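Local coordinates for aminopeptidase N (Francisella tularensis subsp. tularensis, PDB 5DLL), which is a zinc-dependent M1-family aminopeptidase that releases N-terminal residues, preferably alanine, from peptides, and probably degrades intracellular peptides released by protein breakdown, at residues P371-I376 against L482-Q487; Q642-L647 against M685-Q690; S222-A227 against L259-I264. All blocks are in the same frame, centred on the assembly; numbering follows the deposited sequence.

Interaction 1: P371-I376 against L482-Q487; sequences PMSHPI and LPTADQ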
ATOM      1  N   PRO A 371       7.382 -12.358 -16.488  1.00 71.14           N
ATOM      2  CA  PRO A 371       8.793 -12.116 -16.815  1.00 71.63           C
ATOM      3  C   PRO A 371       9.467 -11.088 -15.902  1.00 72.13           C
ATOM      4  O   PRO A 371      10.693 -11.071 -15.805  1.00 69.28           O
ATOM      5  CB  PRO A 371       8.737 -11.574 -18.249  1.00 69.20           C
ATOM      6  CG  PRO A 371       7.462 -12.098 -18.809  1.00 71.08           C
ATOM      7  CD  PRO A 371       6.506 -12.137 -17.655  1.00 69.42           C
ATOM      8  N   MET A 372       8.668 -10.246 -15.244  1.00 77.46           N
ATOM      9  CA  MET A 372       9.180  -9.234 -14.316  1.00 70.94           C
ATOM     10  C   MET A 372       9.515  -9.804 -12.936  1.00 58.71           C
ATOM     11  O   MET A 372       9.907  -9.052 -12.045  1.00 57.54           O
ATOM     12  CB  MET A 372       8.155  -8.103 -14.147  1.00 78.41           C
ATOM     13  CG  MET A 372       7.722  -7.430 -15.444  1.00 92.38           C
ATOM     14  SD  MET A 372       9.057  -6.532 -16.260  1.00102.39           S
ATOM     15  CE  MET A 372       9.236  -5.114 -15.175  1.00 90.11           C
ATOM     16  N   SER A 373       9.360 -11.117 -12.756  1.00 55.51           N
ATOM     17  CA  SER A 373       9.589 -11.768 -11.463  1.00 52.27           C
ATOM     18  C   SER A 373      10.951 -11.425 -10.865  1.00 50.06           C
ATOM     19  O   SER A 373      11.946 -11.335 -11.582  1.00 53.05           O
ATOM     20  CB  SER A 373       9.473 -13.285 -11.608  1.00 51.92           C
ATOM     21  OG  SER A 373      10.448 -13.782 -12.510  1.00 56.23           O
ATOM     22  N   HIS A 374      10.982 -11.234  -9.549  1.00 49.14           N
ATOM     23  CA  HIS A 374      12.221 -10.922  -8.839  1.00 50.15           C
ATOM     24  C   HIS A 374      12.133 -11.280  -7.353  1.00 46.50           C
ATOM     25  O   HIS A 374      11.035 -11.498  -6.835  1.00 47.56           O
ATOM     26  CB  HIS A 374      12.596  -9.437  -9.018  1.00 49.94           C
ATOM     27  CG  HIS A 374      11.542  -8.471  -8.563  1.00 42.62           C
ATOM     28  ND1 HIS A 374      10.411  -8.201  -9.303  1.00 42.22           N
ATOM     29  CD2 HIS A 374      11.466  -7.686  -7.463  1.00 42.58           C
ATOM     30  CE1 HIS A 374       9.675  -7.305  -8.669  1.00 40.78           C
ATOM     31  NE2 HIS A 374      10.293  -6.976  -7.550  1.00 41.86           N
ATOM     32  N   PRO A 375      13.293 -11.366  -6.669  1.00 46.25           N
ATOM     33  CA  PRO A 375      13.268 -11.553  -5.218  1.00 44.89           C
ATOM     34  C   PRO A 375      12.966 -10.234  -4.515  1.00 48.38           C
ATOM     35  O   PRO A 375      13.004  -9.176  -5.147  1.00 51.38           O
ATOM     36  CB  PRO A 375      14.696 -12.029  -4.884  1.00 43.40           C
ATOM     37  CG  PRO A 375      15.438 -12.118  -6.185  1.00 43.27           C
ATOM     38  CD  PRO A 375      14.675 -11.296  -7.176  1.00 43.14           C
ATOM     39  N   ILE A 376      12.675 -10.290  -3.220  1.00 50.65           N
ATOM     40  CA  ILE A 376      12.405  -9.067  -2.454  1.00 49.21           C
ATOM     41  C   ILE A 376      13.678  -8.223  -2.277  1.00 46.68           C
ATOM     42  O   ILE A 376      13.601  -6.997  -2.105  1.00 42.25           O
ATOM     43  CB  ILE A 376      11.712  -9.362  -1.100  1.00 42.37           C
ATOM     44  CG1 ILE A 376      12.631 -10.139  -0.149  1.00 40.28           C
ATOM     45  CG2 ILE A 376      10.407 -10.113  -1.338  1.00 43.53           C
ATOM     46  CD1 ILE A 376      12.095 -10.256   1.264  1.00 38.12           C
ATOM     47  N   LEU A 482       9.028 -23.524  -8.831  1.00 79.87           N
ATOM     48  CA  LEU A 482       9.479 -23.703 -10.211  1.00 80.47           C
ATOM     49  C   LEU A 482      10.483 -22.629 -10.647  1.00 77.59           C
ATOM     50  O   LEU A 482      10.553 -21.563 -10.036  1.00 72.66           O
ATOM     51  CB  LEU A 482       8.270 -23.687 -11.155  1.00 80.55           C
ATOM     52  CG  LEU A 482       7.204 -24.759 -10.922  1.00 81.90           C
ATOM     53  CD1 LEU A 482       6.007 -24.500 -11.825  1.00 82.67           C
ATOM     54  CD2 LEU A 482       7.770 -26.154 -11.152  1.00 83.97           C
ATOM     55  N   PRO A 483      11.262 -22.908 -11.709  1.00 77.88           N
ATOM     56  CA  PRO A 483      12.173 -21.902 -12.259  1.00 77.82           C
ATOM     57  C   PRO A 483      11.445 -20.666 -12.792  1.00 77.66           C
ATOM     58  O   PRO A 483      10.325 -20.778 -13.289  1.00 75.96           O
ATOM     59  CB  PRO A 483      12.873 -22.644 -13.407  1.00 79.79           C
ATOM     60  CG  PRO A 483      12.005 -23.808 -13.717  1.00 81.40           C
ATOM     61  CD  PRO A 483      11.405 -24.201 -12.404  1.00 81.20           C
ATOM     62  N   THR A 484      12.089 -19.505 -12.674  1.00 80.12           N
ATOM     63  CA  THR A 484      11.555 -18.235 -13.180  1.00 78.66           C
ATOM     64  C   THR A 484      12.498 -17.634 -14.223  1.00 81.62           C
ATOM     65  O   THR A 484      13.587 -18.158 -14.472  1.00 81.76           O
ATOM     66  CB  THR A 484      11.355 -17.214 -12.039  1.00 72.76           C
ATOM     67  OG1 THR A 484      12.549 -17.131 -11.252  1.00 72.37           O
ATOM     68  CG2 THR A 484      10.198 -17.620 -11.152  1.00 69.19           C
ATOM     69  N   ALA A 485      12.069 -16.531 -14.831  1.00 81.03           N
ATOM     70  CA  ALA A 485      12.877 -15.830 -15.825  1.00 85.93           C
ATOM     71  C   ALA A 485      14.201 -15.319 -15.238  1.00 91.27           C
ATOM     72  O   ALA A 485      15.253 -15.429 -15.877  1.00 92.55           O
ATOM     73  CB  ALA A 485      12.084 -14.679 -16.428  1.00 82.46           C
ATOM     74  N   ASP A 486      14.142 -14.772 -14.022  1.00 85.82           N
ATOM     75  CA  ASP A 486      15.325 -14.194 -13.364  1.00 83.26           C
ATOM     76  C   ASP A 486      16.319 -15.245 -12.846  1.00 82.39           C
ATOM     77  O   ASP A 486      17.531 -15.008 -12.840  1.00 80.91           O
ATOM     78  CB  ASP A 486      14.914 -13.234 -12.236  1.00 79.79           C
ATOM     79  CG  ASP A 486      14.028 -13.891 -11.189  1.00 79.04           C
ATOM     80  OD1 ASP A 486      13.003 -14.504 -11.564  1.00 77.65           O
ATOM     81  OD2 ASP A 486      14.349 -13.780  -9.990  1.00 76.28           O
ATOM     82  N   GLN A 487      15.807 -16.395 -12.412  1.00 80.77           N
ATOM     83  CA  GLN A 487      16.662 -17.516 -12.013  1.00 85.00           C
ATOM     84  C   GLN A 487      15.902 -18.841 -12.018  1.00 86.86           C
ATOM     85  O   GLN A 487      14.723 -18.891 -11.663  1.00 84.01           O
ATOM     86  CB  GLN A 487      17.273 -17.274 -10.631  1.00 83.62           C
ATOM     87  CG  GLN A 487      16.278 -16.839  -9.568  1.00 81.09           C
ATOM     88  CD  GLN A 487      16.735 -17.156  -8.156  1.00 78.82           C
ATOM     89  OE1 GLN A 487      15.917 -17.398  -7.271  1.00 78.24           O
ATOM     90  NE2 GLN A 487      18.044 -17.163  -7.941  1.00 81.92           N
TER

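Interaction 2: Q642-L647 against M685-Q690; sequences QLADKL and MNASDQ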
ATOM      1  N   GLN A 642     -29.999 -17.650  -5.591  1.00 49.11           N
ATOM      2  CA  GLN A 642     -30.523 -18.696  -4.715  1.00 47.37           C
ATOM      3  C   GLN A 642     -30.431 -18.296  -3.242  1.00 46.38           C
ATOM      4  O   GLN A 642     -31.431 -18.328  -2.525  1.00 63.67           O
ATOM      5  CB  GLN A 642     -29.815 -20.031  -4.963  1.00 47.63           C
ATOM      6  CG  GLN A 642     -30.270 -20.727  -6.239  1.00 51.16           C
ATOM      7  CD  GLN A 642     -29.755 -22.152  -6.363  1.00 62.97           C
ATOM      8  OE1 GLN A 642     -29.590 -22.857  -5.367  1.00 69.58           O
ATOM      9  NE2 GLN A 642     -29.513 -22.589  -7.597  1.00 64.46           N
ATOM     10  N   LEU A 643     -29.239 -17.900  -2.804  1.00 47.02           N
ATOM     11  CA  LEU A 643     -29.027 -17.448  -1.424  1.00 46.33           C
ATOM     12  C   LEU A 643     -29.959 -16.299  -1.057  1.00 52.71           C
ATOM     13  O   LEU A 643     -30.509 -16.262   0.043  1.00 56.08           O
ATOM     14  CB  LEU A 643     -27.586 -16.988  -1.227  1.00 44.12           C
ATOM     15  CG  LEU A 643     -26.498 -18.057  -1.327  1.00 41.94           C
ATOM     16  CD1 LEU A 643     -25.143 -17.404  -1.561  1.00 39.92           C
ATOM     17  CD2 LEU A 643     -26.477 -18.915  -0.072  1.00 46.09           C
ATOM     18  N   ALA A 644     -30.114 -15.359  -1.986  1.00 50.49           N
ATOM     19  CA  ALA A 644     -31.018 -14.222  -1.819  1.00 47.05           C
ATOM     20  C   ALA A 644     -32.448 -14.653  -1.513  1.00 46.26           C
ATOM     21  O   ALA A 644     -33.099 -14.063  -0.650  1.00 44.83           O
ATOM     22  CB  ALA A 644     -31.001 -13.359  -3.071  1.00 48.37           C
ATOM     23  N   ASP A 645     -32.921 -15.676  -2.230  1.00 48.21           N
ATOM     24  CA  ASP A 645     -34.316 -16.137  -2.152  1.00 50.87           C
ATOM     25  C   ASP A 645     -34.576 -17.111  -1.005  1.00 51.29           C
ATOM     26  O   ASP A 645     -35.564 -16.972  -0.279  1.00 52.44           O
ATOM     27  CB  ASP A 645     -34.738 -16.796  -3.473  1.00 54.31           C
ATOM     28  CG  ASP A 645     -35.075 -15.784  -4.562  1.00 61.33           C
ATOM     29  OD1 ASP A 645     -35.435 -14.630  -4.239  1.00 67.12           O
ATOM     30  OD2 ASP A 645     -34.995 -16.151  -5.753  1.00 68.39           O
ATOM     31  N   LYS A 646     -33.704 -18.105  -0.852  1.00 50.78           N
ATOM     32  CA  LYS A 646     -33.868 -19.102   0.207  1.00 53.26           C
ATOM     33  C   LYS A 646     -33.707 -18.475   1.591  1.00 49.72           C
ATOM     34  O   LYS A 646     -34.532 -18.704   2.472  1.00 65.98           O
ATOM     35  CB  LYS A 646     -32.883 -20.262   0.036  1.00 56.51           C
ATOM     36  CG  LYS A 646     -33.031 -21.006  -1.281  1.00 67.23           C
ATOM     37  CD  LYS A 646     -32.573 -22.451  -1.168  1.00 81.02           C
ATOM     38  CE  LYS A 646     -32.198 -23.033  -2.523  1.00 82.44           C
ATOM     39  NZ  LYS A 646     -33.230 -22.780  -3.567  1.00 84.71           N
ATOM     40  N   LEU A 647     -32.660 -17.671   1.773  1.00 41.53           N
ATOM     41  CA  LEU A 647     -32.418 -17.000   3.051  1.00 43.73           C
ATOM     42  C   LEU A 647     -32.972 -15.571   3.071  1.00 44.55           C
ATOM     43  O   LEU A 647     -32.437 -14.709   3.772  1.00 39.82           O
ATOM     44  CB  LEU A 647     -30.916 -16.973   3.367  1.00 44.36           C
ATOM     45  CG  LEU A 647     -30.135 -18.276   3.170  1.00 49.34           C
ATOM     46  CD1 LEU A 647     -28.667 -18.067   3.501  1.00 52.23           C
ATOM     47  CD2 LEU A 647     -30.716 -19.395   4.016  1.00 57.11           C
ATOM     48  N   MET A 685     -31.545  -7.271  -3.045  1.00 50.57           N
ATOM     49  CA  MET A 685     -31.676  -6.785  -4.428  1.00 54.14           C
ATOM     50  C   MET A 685     -31.415  -7.876  -5.463  1.00 49.80           C
ATOM     51  O   MET A 685     -32.021  -7.875  -6.533  1.00 54.47           O
ATOM     52  CB  MET A 685     -30.728  -5.617  -4.673  1.00 51.61           C
ATOM     53  CG  MET A 685     -31.093  -4.366  -3.895  1.00 55.37           C
ATOM     54  SD  MET A 685     -32.637  -3.623  -4.461  1.00 62.70           S
ATOM     55  CE  MET A 685     -32.437  -1.986  -3.768  1.00 67.14           C
ATOM     56  N   ASN A 686     -30.522  -8.805  -5.143  1.00 45.60           N
ATOM     57  CA  ASN A 686     -30.305  -9.976  -5.990  1.00 47.64           C
ATOM     58  C   ASN A 686     -31.401 -11.048  -5.851  1.00 48.71           C
ATOM     59  O   ASN A 686     -31.291 -12.127  -6.432  1.00 50.82           O
ATOM     60  CB  ASN A 686     -28.930 -10.582  -5.708  1.00 46.85           C
ATOM     61  CG  ASN A 686     -27.802  -9.656  -6.099  1.00 50.04           C
ATOM     62  OD1 ASN A 686     -27.056  -9.169  -5.248  1.00 57.37           O
ATOM     63  ND2 ASN A 686     -27.677  -9.392  -7.393  1.00 66.98           N
ATOM     64  N   ALA A 687     -32.449 -10.754  -5.083  1.00 51.40           N
ATOM     65  CA  ALA A 687     -33.617 -11.624  -5.004  1.00 54.61           C
ATOM     66  C   ALA A 687     -34.467 -11.515  -6.269  1.00 53.60           C
ATOM     67  O   ALA A 687     -34.353 -10.544  -7.020  1.00 58.88           O
ATOM     68  CB  ALA A 687     -34.448 -11.264  -3.785  1.00 55.49           C
ATOM     69  N   SER A 688     -35.319 -12.517  -6.491  1.00 51.80           N
ATOM     70  CA  SER A 688     -36.247 -12.524  -7.626  1.00 53.22           C
ATOM     71  C   SER A 688     -37.313 -11.429  -7.525  1.00 52.50           C
ATOM     72  O   SER A 688     -37.793 -10.946  -8.546  1.00 53.26           O
ATOM     73  CB  SER A 688     -36.923 -13.889  -7.765  1.00 54.74           C
ATOM     74  OG  SER A 688     -35.983 -14.890  -8.107  1.00 49.67           O
ATOM     75  N   ASP A 689     -37.689 -11.056  -6.302  1.00 53.17           N
ATOM     76  CA  ASP A 689     -38.522  -9.873  -6.075  1.00 55.94           C
ATOM     77  C   ASP A 689     -37.724  -8.790  -5.335  1.00 53.68           C
ATOM     78  O   ASP A 689     -37.295  -8.981  -4.196  1.00 55.19           O
ATOM     79  CB  ASP A 689     -39.784 -10.237  -5.287  1.00 58.61           C
ATOM     80  CG  ASP A 689     -40.874  -9.169  -5.385  1.00 63.10           C
ATOM     81  OD1 ASP A 689     -40.618  -8.078  -5.939  1.00 62.23           O
ATOM     82  OD2 ASP A 689     -41.999  -9.427  -4.908  1.00 65.00           O
ATOM     83  N   GLN A 690     -37.532  -7.652  -5.994  1.00 57.03           N
ATOM     84  CA  GLN A 690     -36.788  -6.533  -5.416  1.00 60.27           C
ATOM     85  C   GLN A 690     -37.675  -5.587  -4.606  1.00 60.99           C
ATOM     86  O   GLN A 690     -37.176  -4.634  -4.006  1.00 66.51           O
ATOM     87  CB  GLN A 690     -36.077  -5.750  -6.520  1.00 58.23           C
ATOM     88  CG  GLN A 690     -35.048  -6.567  -7.280  1.00 57.99           C
ATOM     89  CD  GLN A 690     -34.309  -5.747  -8.315  1.00 62.46           C
ATOM     90  OE1 GLN A 690     -34.892  -4.891  -8.981  1.00 78.72           O
ATOM     91  NE2 GLN A 690     -33.014  -6.004  -8.457  1.00 61.92           N
TER

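Interaction 3: S222-A227 against L259-I264; sequences SLEIYA and LDTFMI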
ATOM      1  N   SER A 222       4.927  18.989  20.438  1.00 50.70           N
ATOM      2  CA  SER A 222       4.055  19.848  19.641  1.00 53.44           C
ATOM      3  C   SER A 222       3.710  19.165  18.314  1.00 49.10           C
ATOM      4  O   SER A 222       4.599  18.744  17.570  1.00 43.48           O
ATOM      5  CB  SER A 222       4.715  21.207  19.394  1.00 56.22           C
ATOM      6  OG  SER A 222       3.792  22.119  18.825  1.00 65.95           O
ATOM      7  N   LEU A 223       2.414  19.032  18.043  1.00 49.63           N
ATOM      8  CA  LEU A 223       1.925  18.476  16.781  1.00 50.32           C
ATOM      9  C   LEU A 223       1.409  19.624  15.914  1.00 53.21           C
ATOM     10  O   LEU A 223       0.733  20.528  16.414  1.00 46.62           O
ATOM     11  CB  LEU A 223       0.817  17.448  17.033  1.00 43.65           C
ATOM     12  CG  LEU A 223       1.132  16.318  18.024  1.00 44.52           C
ATOM     13  CD1 LEU A 223      -0.009  15.310  18.059  1.00 43.20           C
ATOM     14  CD2 LEU A 223       2.438  15.612  17.688  1.00 44.42           C
ATOM     15  N   GLU A 224       1.743  19.596  14.623  1.00 47.03           N
ATOM     16  CA  GLU A 224       1.442  20.712  13.733  1.00 47.37           C
ATOM     17  C   GLU A 224       1.137  20.243  12.315  1.00 48.56           C
ATOM     18  O   GLU A 224       2.042  19.873  11.572  1.00 56.91           O
ATOM     19  CB  GLU A 224       2.615  21.699  13.710  1.00 51.34           C
ATOM     20  CG  GLU A 224       3.083  22.165  15.084  1.00 55.94           C
ATOM     21  CD  GLU A 224       4.144  23.248  15.026  1.00 58.83           C
ATOM     22  OE1 GLU A 224       4.815  23.391  13.977  1.00 61.85           O
ATOM     23  OE2 GLU A 224       4.308  23.957  16.042  1.00 60.34           O
ATOM     24  N   ILE A 225      -0.140  20.257  11.945  1.00 48.58           N
ATOM     25  CA  ILE A 225      -0.542  20.019  10.560  1.00 47.93           C
ATOM     26  C   ILE A 225      -0.671  21.366   9.851  1.00 48.41           C
ATOM     27  O   ILE A 225      -1.345  22.267  10.352  1.00 49.12           O
ATOM     28  CB  ILE A 225      -1.874  19.245  10.468  1.00 46.74           C
ATOM     29  CG1 ILE A 225      -1.702  17.837  11.045  1.00 46.61           C
ATOM     30  CG2 ILE A 225      -2.351  19.163   9.022  1.00 50.08           C
ATOM     31  CD1 ILE A 225      -2.975  17.016  11.077  1.00 47.84           C
ATOM     32  N   TYR A 226      -0.016  21.489   8.696  1.00 44.27           N
ATOM     33  CA  TYR A 226      -0.031  22.710   7.893  1.00 46.17           C
ATOM     34  C   TYR A 226      -0.669  22.454   6.529  1.00 51.57           C
ATOM     35  O   TYR A 226      -0.335  21.484   5.845  1.00 44.35           O
ATOM     36  CB  TYR A 226       1.392  23.224   7.682  1.00 47.74           C
ATOM     37  CG  TYR A 226       2.031  23.826   8.912  1.00 49.53           C
ATOM     38  CD1 TYR A 226       1.817  25.160   9.246  1.00 50.70           C
ATOM     39  CD2 TYR A 226       2.860  23.069   9.732  1.00 49.57           C
ATOM     40  CE1 TYR A 226       2.403  25.721  10.370  1.00 54.51           C
ATOM     41  CE2 TYR A 226       3.451  23.620  10.860  1.00 53.33           C
ATOM     42  CZ  TYR A 226       3.219  24.946  11.176  1.00 56.09           C
ATOM     43  OH  TYR A 226       3.803  25.502  12.295  1.00 55.52           O
ATOM     44  N   ALA A 227      -1.584  23.336   6.136  1.00 54.99           N
ATOM     45  CA  ALA A 227      -2.220  23.271   4.820  1.00 51.85           C
ATOM     46  C   ALA A 227      -2.845  24.621   4.475  1.00 54.40           C
ATOM     47  O   ALA A 227      -2.916  25.512   5.317  1.00 60.13           O
ATOM     48  CB  ALA A 227      -3.277  22.177   4.792  1.00 47.27           C
ATOM     49  N   LEU A 259      11.695  13.808  19.134  1.00 38.19           N
ATOM     50  CA  LEU A 259      11.832  15.268  19.043  1.00 39.76           C
ATOM     51  C   LEU A 259      10.730  15.979  19.815  1.00 39.48           C
ATOM     52  O   LEU A 259       9.750  15.361  20.215  1.00 44.66           O
ATOM     53  CB  LEU A 259      11.776  15.715  17.583  1.00 41.20           C
ATOM     54  CG  LEU A 259      12.752  15.046  16.610  1.00 40.61           C
ATOM     55  CD1 LEU A 259      12.314  15.292  15.174  1.00 38.69           C
ATOM     56  CD2 LEU A 259      14.175  15.537  16.837  1.00 41.82           C
ATOM     57  N   ASP A 260      10.894  17.285  20.009  1.00 40.71           N
ATOM     58  CA  ASP A 260       9.911  18.096  20.741  1.00 42.36           C
ATOM     59  C   ASP A 260       8.781  18.598  19.858  1.00 38.01           C
ATOM     60  O   ASP A 260       7.818  19.170  20.368  1.00 35.00           O
ATOM     61  CB  ASP A 260      10.579  19.308  21.397  1.00 46.77           C
ATOM     62  CG  ASP A 260      11.726  18.927  22.302  1.00 55.58           C
ATOM     63  OD1 ASP A 260      11.755  17.768  22.774  1.00 58.86           O
ATOM     64  OD2 ASP A 260      12.601  19.791  22.535  1.00 64.48           O
ATOM     65  N   THR A 261       8.912  18.425  18.542  1.00 38.59           N
ATOM     66  CA  THR A 261       7.859  18.826  17.604  1.00 36.76           C
ATOM     67  C   THR A 261       7.752  17.853  16.427  1.00 31.47           C
ATOM     68  O   THR A 261       8.730  17.235  16.033  1.00 30.30           O
ATOM     69  CB  THR A 261       8.037  20.289  17.112  1.00 36.44           C
ATOM     70  OG1 THR A 261       7.195  20.533  15.977  1.00 37.52           O
ATOM     71  CG2 THR A 261       9.467  20.581  16.739  1.00 37.46           C
ATOM     72  N   PHE A 262       6.543  17.719  15.895  1.00 30.50           N
ATOM     73  CA  PHE A 262       6.260  16.809  14.792  1.00 31.84           C
ATOM     74  C   PHE A 262       5.284  17.502  13.862  1.00 35.09           C
ATOM     75  O   PHE A 262       4.194  17.896  14.282  1.00 39.31           O
ATOM     76  CB  PHE A 262       5.648  15.512  15.316  1.00 35.54           C
ATOM     77  CG  PHE A 262       5.201  14.566  14.238  1.00 32.17           C
ATOM     78  CD1 PHE A 262       6.095  13.677  13.660  1.00 31.73           C
ATOM     79  CD2 PHE A 262       3.879  14.556  13.808  1.00 32.54           C
ATOM     80  CE1 PHE A 262       5.684  12.801  12.663  1.00 31.45           C
ATOM     81  CE2 PHE A 262       3.462  13.684  12.814  1.00 33.15           C
ATOM     82  CZ  PHE A 262       4.366  12.804  12.239  1.00 31.24           C
ATOM     83  N   MET A 263       5.677  17.646  12.600  1.00 35.38           N
ATOM     84  CA  MET A 263       4.933  18.453  11.647  1.00 34.79           C
ATOM     85  C   MET A 263       4.434  17.612  10.487  1.00 35.41           C
ATOM     86  O   MET A 263       5.063  16.625  10.106  1.00 36.49           O
ATOM     87  CB  MET A 263       5.818  19.580  11.119  1.00 35.30           C
ATOM     88  CG  MET A 263       6.176  20.625  12.163  1.00 34.75           C
ATOM     89  SD  MET A 263       7.521  21.695  11.628  1.00 36.13           S
ATOM     90  CE  MET A 263       8.940  20.625  11.865  1.00 35.08           C
ATOM     91  N   ILE A 264       3.286  18.006   9.948  1.00 39.60           N
ATOM     92  CA  ILE A 264       2.766  17.460   8.700  1.00 45.74           C
ATOM     93  C   ILE A 264       2.435  18.633   7.792  1.00 44.86           C
ATOM     94  O   ILE A 264       1.967  19.670   8.263  1.00 53.23           O
ATOM     95  CB  ILE A 264       1.498  16.606   8.914  1.00 48.21           C
ATOM     96  CG1 ILE A 264       1.849  15.307   9.643  1.00 48.06           C
ATOM     97  CG2 ILE A 264       0.817  16.298   7.581  1.00 48.40           C
ATOM     98  CD1 ILE A 264       0.647  14.456  10.000  1.00 41.31           C
TER

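Interaction 1: P371-I376 against L482-Q487
Two surface loops, one from the M1 peptidase domain and one from the Ig-like domain, meet where S373 reaches D486. The S373 hydroxyl donates to the carboxylate, with OG to D486 OD1 at 2.8 Å, and OD1 is approached from above the carboxylate plane, 42° out of it. Serine suits the place because its CB points toward the facing loop and the short side chain ends in a hydroxyl: OG sits between its own N and carbonyl carbon (chi1 61°). The same hydroxyl rests against the side chain of T484, with T484 CB 3.6 Å from S373 OG. S455, in the loop leading into the Ig-like domain, touches both S373 and T484 and gives OD1 a further, weak hydrogen bond.

The second carboxylate oxygen turns to carbon. D486 OD2 lies 3.7 Å from H374 CA and is also in van der Waals contact with CD of P375, which comes at the aspartate from the opposite direction and has no N-H to give. The methyl of A485 approaches the backbone oxygen of P371, with CB to O at 3.9 Å, and its small size lets the chains come together.

Each loop is also braced internally. H374 ND1 donates in its ring plane to M372 O at 2.9 Å, while its NE2 bonds to T389. In the other loop T484 N donates to Q487 O at 2.9 Å, tying the two ends of the bend that carries D486. A single polar grip between two loops, with little buried surface, marks this as a peripheral interdomain contact between the peptidase and Ig-like domains.

Interaction 2: Q642-L647 against M685-Q690
Hydrogen bonds from S688 to D645 dominate this contact. The aspartate, near the C-terminal end of helix 629-646, reaches with its carboxylate to S688 in the loop 685-690 and receives two donors from that one residue. The backbone N of S688 bonds to D645 OD1 at 3.1 Å, nearly straight with 168° at the hydrogen, and meets that oxygen on the syn side, 15° out of the carboxylate plane. The hydroxyl takes the other oxygen: S688 OG to D645 OD2 is 2.8 Å, using the syn lone pair. Two bonds to different oxygens restrict the rotation of the carboxylate more than one would. Aspartate fits because a short stem carries two acceptor oxygens, one for the N-H and one for the hydroxyl of S688; with CG beside the backbone N (chi1 -78°), the group is brought to the loop. N641, one helical turn earlier, gives its ND2 to S688 OG and, weakly, to D645 OD2.

The two segments belong to the C-terminal helical domain, assigned to the ARM-repeat class. Here the end of one helix abuts the connection between helices 668-685 and 691-703.

Apolar and van der Waals contacts fill in beside the polar pair. A644 CB lies 3.6 Å from both N686 O and A687 N, and the two alanine methyls, A644 CB and A687 CB, are 4.1 Å apart. Because neither alanine carries more than a methyl, the backbones come close, 4.9 Å between the A644 and A687 CA atoms. The A687 methyl also packs on D645 OD1 at 3.5 Å, and K648 of the next helix touches it.

Interaction 3: S222-A227 against L259-I264
The ring of Y226 meets strand 261-264 with its edge: I264 O and M263 CG lie there near the ring plane, the latter 4.3 Å from Y226 CE2. Its hydroxyl at the far edge donates to E224 OE1 of its own strand at 2.9 Å, striking the carboxylate from above, 66° out of plane. Tyrosine thus offers carbon to the methionine and a proton to the acid. The other ring, F262, meets L223 CD2 obliquely, and Y257 packs against it edge-to-face.

E224 and M263 run side by side. The glutamate, extended beyond CG, places OE1 3.6 Å from M263 CG, while S222 OG adds a weak bond to its other oxygen. Against the helix side, the branched I225 and I264 also point the same way, I225 CG1 to I264 CB at 4.0 Å, and L223 CD2 meets F262 CB at the same spacing. L223 and I264 pack on helix 236-253, where large aliphatic side chains suit a buried face.

Backbone bonds zip the strands together in parallel register. F262 N donates to S222 O at 2.8 Å, almost directly in line with the C=O, and I264 N to E224 O; in return E224 N binds F262 O and Y226 N binds I264 O at 2.7 Å. One further bond, from S222 N to D260 O, extends the pairing ahead of strand 261-267. The two short strand segments run in the same direction at 18° to each other.

Adjacent parallel strands linked through helix 236-253 form a beta-alpha-beta crossover in the catalytic domain's sheet, with the F262 side chain about 9 Å from that of zinc ligand H313.

How the interactions relate
From the N terminus, interaction 3 comes first: strand 222-227 runs into helix 236-253, and the return at 259-264 closes the crossover within the peptidase-domain sheet, not far from the zinc site. Interaction 1 follows with a longer loop, from 371-376 through the rest of the peptidase domain and into the Ig-like domain, joining these two domains at the surface. Interaction 2 closes last and joins the end of helix 629-646 to the connection between helices 668-685 and 691-703 in the C-terminal domain. The three are in series, neither nested nor crossed. None touches another: the nearest atoms of interactions 1 and 3 are about 26 Å apart, and those of interactions 2 and 3 about 38 Å.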